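PDB 4NAR: putative uronate isomerase, which is of uncertain function but may have lactate racemase activity. Local coordinates for residues P267-V272 / G301-I306; N355-G360 / E372-L377. One frame throughout, in Å; residues are numbered along the deposited sequence.

Contact 1. Residues P267-V272 / G301-I306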
ATOM      1  N   PRO A 267      26.255  -2.818   7.152  1.00 43.02           N
ATOM      2  CA  PRO A 267      25.041  -2.658   7.966  1.00 35.36           C
ATOM      3  C   PRO A 267      24.978  -1.259   8.592  1.00 36.89           C
ATOM      4  O   PRO A 267      26.024  -0.697   8.947  1.00 37.70           O
ATOM      5  CB  PRO A 267      25.218  -3.717   9.060  1.00 34.08           C
ATOM      6  CG  PRO A 267      26.058  -4.799   8.388  1.00 34.27           C
ATOM      7  CD  PRO A 267      27.016  -4.033   7.507  1.00 37.15           C
ATOM      8  N   LEU A 268      23.775  -0.702   8.725  1.00 32.12           N
ATOM      9  CA  LEU A 268      23.634   0.646   9.276  1.00 35.37           C
ATOM     10  C   LEU A 268      23.460   0.635  10.790  1.00 35.50           C
ATOM     11  O   LEU A 268      22.749  -0.216  11.329  1.00 43.89           O
ATOM     12  CB  LEU A 268      22.444   1.369   8.642  1.00 33.98           C
ATOM     13  CG  LEU A 268      22.487   1.623   7.134  1.00 36.37           C
ATOM     14  CD1 LEU A 268      21.212   2.349   6.697  1.00 34.60           C
ATOM     15  CD2 LEU A 268      23.743   2.413   6.757  1.00 27.53           C
ATOM     16  N   ARG A 269      24.091   1.585  11.476  1.00 40.25           N
ATOM     17  CA  ARG A 269      23.873   1.738  12.911  1.00 38.99           C
ATOM     18  C   ARG A 269      22.769   2.774  13.156  1.00 34.23           C
ATOM     19  O   ARG A 269      22.050   2.721  14.158  1.00 37.69           O
ATOM     20  CB  ARG A 269      25.179   2.092  13.636  1.00 45.50           C
ATOM     21  CG  ARG A 269      25.064   3.280  14.593  1.00 64.63           C
ATOM     22  CD  ARG A 269      25.887   3.100  15.872  1.00 74.88           C
ATOM     23  NE  ARG A 269      25.471   1.932  16.660  1.00 84.76           N
ATOM     24  CZ  ARG A 269      24.369   1.863  17.414  1.00 80.73           C
ATOM     25  NH1 ARG A 269      23.523   2.893  17.491  1.00 72.54           N
ATOM     26  NH2 ARG A 269      24.107   0.748  18.091  1.00 81.21           N
ATOM     27  N   ARG A 270      22.620   3.695  12.211  1.00 30.12           N
ATOM     28  CA  ARG A 270      21.600   4.738  12.297  1.00 29.81           C
ATOM     29  C   ARG A 270      21.019   5.009  10.914  1.00 35.06           C
ATOM     30  O   ARG A 270      21.759   5.197   9.940  1.00 34.12           O
ATOM     31  CB  ARG A 270      22.189   6.038  12.864  1.00 34.03           C
ATOM     32  CG  ARG A 270      21.996   6.230  14.362  1.00 44.07           C
ATOM     33  CD  ARG A 270      23.267   6.730  15.062  1.00 45.80           C
ATOM     34  NE  ARG A 270      23.781   7.976  14.494  1.00 46.86           N
ATOM     35  CZ  ARG A 270      23.476   9.193  14.940  1.00 41.58           C
ATOM     36  NH1 ARG A 270      22.638   9.345  15.962  1.00 48.19           N
ATOM     37  NH2 ARG A 270      23.999  10.263  14.355  1.00 32.49           N
ATOM     38  N   ALA A 271      19.694   5.021  10.828  1.00 32.68           N
ATOM     39  CA  ALA A 271      19.004   5.412   9.602  1.00 28.97           C
ATOM     40  C   ALA A 271      17.885   6.374   9.964  1.00 26.30           C
ATOM     41  O   ALA A 271      17.024   6.053  10.801  1.00 28.73           O
ATOM     42  CB  ALA A 271      18.445   4.185   8.872  1.00 23.06           C
ATOM     43  N   VAL A 272      17.904   7.562   9.364  1.00 26.87           N
ATOM     44  CA  VAL A 272      16.790   8.490   9.523  1.00 22.04           C
ATOM     45  C   VAL A 272      15.936   8.436   8.266  1.00 21.83           C
ATOM     46  O   VAL A 272      16.394   8.805   7.176  1.00 17.99           O
ATOM     47  CB  VAL A 272      17.246   9.945   9.770  1.00 25.34           C
ATOM     48  CG1 VAL A 272      16.044  10.892   9.789  1.00 20.70           C
ATOM     49  CG2 VAL A 272      18.027  10.056  11.078  1.00 30.11           C
ATOM     50  N   GLY A 301      21.107  -3.732  17.223  1.00 34.58           N
ATOM     51  CA  GLY A 301      21.114  -2.529  18.040  1.00 28.49           C
ATOM     52  C   GLY A 301      21.024  -1.253  17.209  1.00 34.13           C
ATOM     53  O   GLY A 301      21.107  -0.140  17.744  1.00 35.92           O
ATOM     54  N   GLY A 302      20.860  -1.407  15.896  1.00 29.95           N
ATOM     55  CA  GLY A 302      20.743  -0.254  15.021  1.00 24.95           C
ATOM     56  C   GLY A 302      19.475   0.530  15.299  1.00 26.54           C
ATOM     57  O   GLY A 302      18.487  -0.008  15.812  1.00 34.07           O
ATOM     58  N   GLN A 303      19.500   1.809  14.957  1.00 22.66           N
ATOM     59  CA  GLN A 303      18.356   2.668  15.190  1.00 27.83           C
ATOM     60  C   GLN A 303      17.691   3.057  13.884  1.00 29.89           C
ATOM     61  O   GLN A 303      18.347   3.611  12.984  1.00 24.16           O
ATOM     62  CB  GLN A 303      18.777   3.947  15.898  1.00 29.56           C
ATOM     63  CG  GLN A 303      19.209   3.768  17.339  1.00 36.91           C
ATOM     64  CD  GLN A 303      19.794   5.050  17.905  1.00 34.29           C
ATOM     65  OE1 GLN A 303      20.673   5.663  17.294  1.00 45.97           O
ATOM     66  NE2 GLN A 303      19.296   5.472  19.061  1.00 29.01           N
ATOM     67  N   ILE A 304      16.392   2.769  13.788  1.00 23.58           N
ATOM     68  CA  ILE A 304      15.568   3.372  12.755  1.00 20.73           C
ATOM     69  C   ILE A 304      14.778   4.536  13.356  1.00 19.91           C
ATOM     70  O   ILE A 304      13.998   4.351  14.302  1.00 19.45           O
ATOM     71  CB  ILE A 304      14.604   2.367  12.117  1.00 19.35           C
ATOM     72  CG1 ILE A 304      15.373   1.146  11.629  1.00 24.91           C
ATOM     73  CG2 ILE A 304      13.874   3.024  10.954  1.00 19.83           C
ATOM     74  CD1 ILE A 304      14.530   0.166  10.847  1.00 20.66           C
ATOM     75  N   ILE A 305      14.997   5.727  12.806  1.00 16.55           N
ATOM     76  CA  ILE A 305      14.325   6.939  13.248  1.00 20.04           C
ATOM     77  C   ILE A 305      13.364   7.432  12.178  1.00 22.94           C
ATOM     78  O   ILE A 305      13.774   7.860  11.090  1.00 28.75           O
ATOM     79  CB  ILE A 305      15.345   8.059  13.550  1.00 25.02           C
ATOM     80  CG1 ILE A 305      16.255   7.638  14.703  1.00 24.78           C
ATOM     81  CG2 ILE A 305      14.634   9.376  13.853  1.00 20.57           C
ATOM     82  CD1 ILE A 305      17.637   8.269  14.640  1.00 21.64           C
ATOM     83  N   ILE A 306      12.080   7.389  12.498  1.00 24.11           N
ATOM     84  CA  ILE A 306      11.048   7.831  11.584  1.00 23.88           C
ATOM     85  C   ILE A 306      10.804   9.319  11.834  1.00 22.08           C
ATOM     86  O   ILE A 306      10.104   9.721  12.781  1.00 21.05           O
ATOM     87  CB  ILE A 306       9.773   6.994  11.787  1.00 27.62           C
ATOM     88  CG1 ILE A 306      10.057   5.552  11.368  1.00 30.27           C
ATOM     89  CG2 ILE A 306       8.586   7.579  11.001  1.00 17.45           C
ATOM     90  CD1 ILE A 306       9.270   4.538  12.162  1.00 44.94           C
TER
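Arg270, Ala271 and Val272 run parallel to Gln303, Ile304 and Ile305 in register, the short strand axes 4.9 Å apart and 9° from parallel. Three backbone bonds alternate between the strands: Gln303 N gives to Arg269 O (2.8 Å), Ala271 N to Gln303 O (2.9 Å) and Ile305 N to Ala271 O (2.9 Å). The last two run nearly along the C=O axis, whereas Gln303 N sits above the carbonyl plane of Arg269, where the chain turns its corner. Gly302 passes close to Leu268 O and Arg269 O, and a side chain there would press tightly on Leu268 O. These are neighbouring strands of a five-stranded parallel sheet, with 373-379 beyond 302-308 and 409-412 beyond 268-274. Ala271 and Ile304 share one face, where both touch Leu292 and Met298; a methyl at Ala271 lets them lie close to the sheet. On the other face Val272 CG2 meets Ile305 CD1 at 4.0 Å, and the isoleucine reaches it because its CG1 lies anti to the carbonyl carbon (chi1 -63°). Towards the strand starts that face turns polar. Gln303 OE1 rests 3.3 Å from Arg270 CG, the two chains side by side, while Arg270 NE goes on to bond Ser409 OG. Arg269 starts away from the other strand but bends back at chi2 and chi3, NH2 bonding Gly301 O weakly (3.1 Å).

Contact 2. Residues N355-G360 / E372-L377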
ATOM      1  N   ASN A 355       5.107  -5.805  11.857  1.00 18.26           N
ATOM      2  CA  ASN A 355       5.751  -5.206  10.700  1.00 19.08           C
ATOM      3  C   ASN A 355       6.655  -4.019  11.069  1.00 21.64           C
ATOM      4  O   ASN A 355       7.818  -3.937  10.634  1.00 17.06           O
ATOM      5  CB  ASN A 355       4.690  -4.796   9.680  1.00 21.44           C
ATOM      6  CG  ASN A 355       4.199  -5.977   8.841  1.00 23.31           C
ATOM      7  OD1 ASN A 355       4.926  -6.974   8.662  1.00 25.67           O
ATOM      8  ND2 ASN A 355       2.974  -5.863   8.307  1.00 14.64           N
ATOM      9  N   VAL A 356       6.119  -3.110  11.879  1.00 22.14           N
ATOM     10  CA  VAL A 356       6.893  -1.971  12.345  1.00 19.64           C
ATOM     11  C   VAL A 356       8.045  -2.380  13.283  1.00 24.66           C
ATOM     12  O   VAL A 356       9.202  -1.963  13.073  1.00 22.37           O
ATOM     13  CB  VAL A 356       6.017  -0.930  13.058  1.00 25.35           C
ATOM     14  CG1 VAL A 356       6.903   0.166  13.683  1.00 20.12           C
ATOM     15  CG2 VAL A 356       4.985  -0.326  12.093  1.00 23.94           C
ATOM     16  N   ARG A 357       7.743  -3.202  14.291  1.00 16.74           N
ATOM     17  CA  ARG A 357       8.724  -3.483  15.343  1.00 24.52           C
ATOM     18  C   ARG A 357       9.921  -4.307  14.849  1.00 23.62           C
ATOM     19  O   ARG A 357      11.057  -4.119  15.315  1.00 24.40           O
ATOM     20  CB  ARG A 357       8.085  -4.143  16.574  1.00 15.68           C
ATOM     21  CG  ARG A 357       8.989  -4.063  17.793  1.00 16.43           C
ATOM     22  CD  ARG A 357       9.212  -2.593  18.194  1.00 16.44           C
ATOM     23  NE  ARG A 357      10.277  -2.380  19.189  1.00 23.55           N
ATOM     24  CZ  ARG A 357      11.586  -2.364  18.908  1.00 29.32           C
ATOM     25  NH1 ARG A 357      12.024  -2.576  17.660  1.00 26.56           N
ATOM     26  NH2 ARG A 357      12.470  -2.142  19.880  1.00 22.10           N
ATOM     27  N   GLY A 358       9.666  -5.202  13.897  1.00 19.01           N
ATOM     28  CA  GLY A 358      10.724  -6.024  13.339  1.00 20.06           C
ATOM     29  C   GLY A 358      11.030  -7.282  14.138  1.00 24.58           C
ATOM     30  O   GLY A 358      10.294  -7.655  15.066  1.00 32.95           O
ATOM     31  N   ALA A 359      12.130  -7.936  13.776  1.00 23.75           N
ATOM     32  CA  ALA A 359      12.559  -9.178  14.409  1.00 24.03           C
ATOM     33  C   ALA A 359      12.851  -8.988  15.892  1.00 29.43           C
ATOM     34  O   ALA A 359      13.286  -7.914  16.319  1.00 32.20           O
ATOM     35  CB  ALA A 359      13.802  -9.728  13.706  1.00 21.55           C
ATOM     36  N   GLY A 360      12.623 -10.050  16.663  1.00 28.52           N
ATOM     37  CA  GLY A 360      12.898 -10.043  18.088  1.00 36.82           C
ATOM     38  C   GLY A 360      12.627 -11.411  18.688  1.00 41.87           C
ATOM     39  O   GLY A 360      12.131 -12.310  17.999  1.00 46.08           O
ATOM     40  N   GLU A 372      16.057  -6.986  17.484  1.00 25.97           N
ATOM     41  CA  GLU A 372      17.206  -6.821  16.607  1.00 22.98           C
ATOM     42  C   GLU A 372      17.599  -5.351  16.401  1.00 25.45           C
ATOM     43  O   GLU A 372      18.787  -5.035  16.287  1.00 27.24           O
ATOM     44  CB  GLU A 372      16.966  -7.514  15.268  1.00 30.86           C
ATOM     45  CG  GLU A 372      17.420  -8.979  15.249  1.00 47.36           C
ATOM     46  CD  GLU A 372      18.930  -9.116  15.085  1.00 52.22           C
ATOM     47  OE1 GLU A 372      19.539  -8.254  14.403  1.00 50.47           O
ATOM     48  OE2 GLU A 372      19.507 -10.085  15.629  1.00 58.18           O
ATOM     49  N   PHE A 373      16.610  -4.458  16.351  1.00 23.85           N
ATOM     50  CA  PHE A 373      16.892  -3.029  16.213  1.00 24.86           C
ATOM     51  C   PHE A 373      15.884  -2.173  16.979  1.00 18.39           C
ATOM     52  O   PHE A 373      14.858  -2.676  17.433  1.00 23.02           O
ATOM     53  CB  PHE A 373      16.982  -2.609  14.730  1.00 25.76           C
ATOM     54  CG  PHE A 373      15.793  -3.023  13.895  1.00 27.60           C
ATOM     55  CD1 PHE A 373      15.872  -4.139  13.059  1.00 25.22           C
ATOM     56  CD2 PHE A 373      14.597  -2.305  13.947  1.00 23.60           C
ATOM     57  CE1 PHE A 373      14.786  -4.534  12.288  1.00 25.49           C
ATOM     58  CE2 PHE A 373      13.492  -2.696  13.176  1.00 25.83           C
ATOM     59  CZ  PHE A 373      13.593  -3.813  12.342  1.00 31.77           C
ATOM     60  N   ASP A 374      16.177  -0.884  17.125  1.00 22.67           N
ATOM     61  CA  ASP A 374      15.254   0.044  17.789  1.00 24.81           C
ATOM     62  C   ASP A 374      14.485   0.875  16.745  1.00 22.91           C
ATOM     63  O   ASP A 374      15.021   1.208  15.692  1.00 31.25           O
ATOM     64  CB  ASP A 374      16.015   0.970  18.739  1.00 24.58           C
ATOM     65  CG  ASP A 374      15.108   1.639  19.783  1.00 40.75           C
ATOM     66  OD1 ASP A 374      15.644   2.325  20.689  1.00 49.14           O
ATOM     67  OD2 ASP A 374      13.865   1.482  19.708  1.00 42.43           O
ATOM     68  N   VAL A 375      13.225   1.179  17.031  1.00 23.32           N
ATOM     69  CA  VAL A 375      12.410   2.030  16.158  1.00 26.25           C
ATOM     70  C   VAL A 375      12.002   3.282  16.915  1.00 22.87           C
ATOM     71  O   VAL A 375      11.339   3.204  17.963  1.00 29.78           O
ATOM     72  CB  VAL A 375      11.104   1.329  15.701  1.00 23.97           C
ATOM     73  CG1 VAL A 375      10.268   2.286  14.838  1.00 18.24           C
ATOM     74  CG2 VAL A 375      11.417   0.024  14.975  1.00 17.76           C
ATOM     75  N   ILE A 376      12.388   4.437  16.395  1.00 22.70           N
ATOM     76  CA  ILE A 376      12.155   5.680  17.117  1.00 20.78           C
ATOM     77  C   ILE A 376      11.224   6.594  16.334  1.00 25.53           C
ATOM     78  O   ILE A 376      11.383   6.776  15.125  1.00 23.27           O
ATOM     79  CB  ILE A 376      13.491   6.378  17.430  1.00 27.00           C
ATOM     80  CG1 ILE A 376      14.317   5.489  18.370  1.00 32.40           C
ATOM     81  CG2 ILE A 376      13.272   7.770  18.048  1.00 23.06           C
ATOM     82  CD1 ILE A 376      15.785   5.353  17.954  1.00 37.56           C
ATOM     83  N   LEU A 377      10.235   7.145  17.031  1.00 27.29           N
ATOM     84  CA  LEU A 377       9.317   8.099  16.441  1.00 18.93           C
ATOM     85  C   LEU A 377       9.806   9.522  16.721  1.00 23.26           C
ATOM     86  O   LEU A 377       9.844   9.965  17.883  1.00 26.39           O
ATOM     87  CB  LEU A 377       7.908   7.917  17.007  1.00 17.98           C
ATOM     88  CG  LEU A 377       7.120   6.663  16.604  1.00 28.01           C
ATOM     89  CD1 LEU A 377       5.597   6.821  16.881  1.00 15.31           C
ATOM     90  CD2 LEU A 377       7.379   6.310  15.143  1.00 18.80           C
TER
HETATM   91  O   HOH W   1      13.653  -5.405  15.781  1.00 19.51           O
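Arg357 carries the polar side of this contact. Its NH1 gives a nearly straight bond to Phe373 O (2.8 Å, 169° at the hydrogen), with the oxygen lying in the guanidinium plane; NH2 adds a weak second bond to that oxygen. The chain leaves with CG anti to the backbone N (chi1 -163°) and bends at chi2 to get there. Asp374 OD2 stands 3.9 Å from Arg357 NH2, well out of the guanidinium plane, so this long salt bridge is a matter of charge alone. With an alanine here, Phe373 O would probably lose its side-chain donors and Asp374 its nearby positive charge. Helix 347-357 ends against strand 373-379, with Gly358 taking the positive phi at which the chain leaves the helix. A side chain on Gly358 would clash with Phe373 CZ, which lies 3.8 Å from Gly358 CA. Beyond the turn, Glu372 N bonds Ala359 O (3.1 Å), and a water over the Phe373 ring accepts from Phe373 N and reaches Arg357 O and Ala359 O. The valines pack as well: Val356 CG1 meets Val375 CG1 at 4.1 Å, and Val375 CG2 comes within 3.5 Å of Val356 O. The Glu372 carboxylate pairs with Lys300.

Strands 302-308 and 373-379 are neighbours in one sheet, so contact 1 and contact 2, whose centres lie 10 Å apart, share a border: Ile304 O and Ile376 N, and Ile306 N and Ile376 O, are probably hydrogen-bonded. Contact 1 is the more buried, joining strand to strand within the sheet by a regular ladder of main-chain bonds. Contact 2 is partly buried and sets a helix end against the sheet, where the bonds are not arranged as a ladder; an arginine side chain, a water and a single backbone bond do the polar work instead. Hydrophobic packing spans both, since Ile306 CD1 touches Val375 CG1. Glycines serve each differently, letting strands approach in 301-306 and a helix terminate in 355-360.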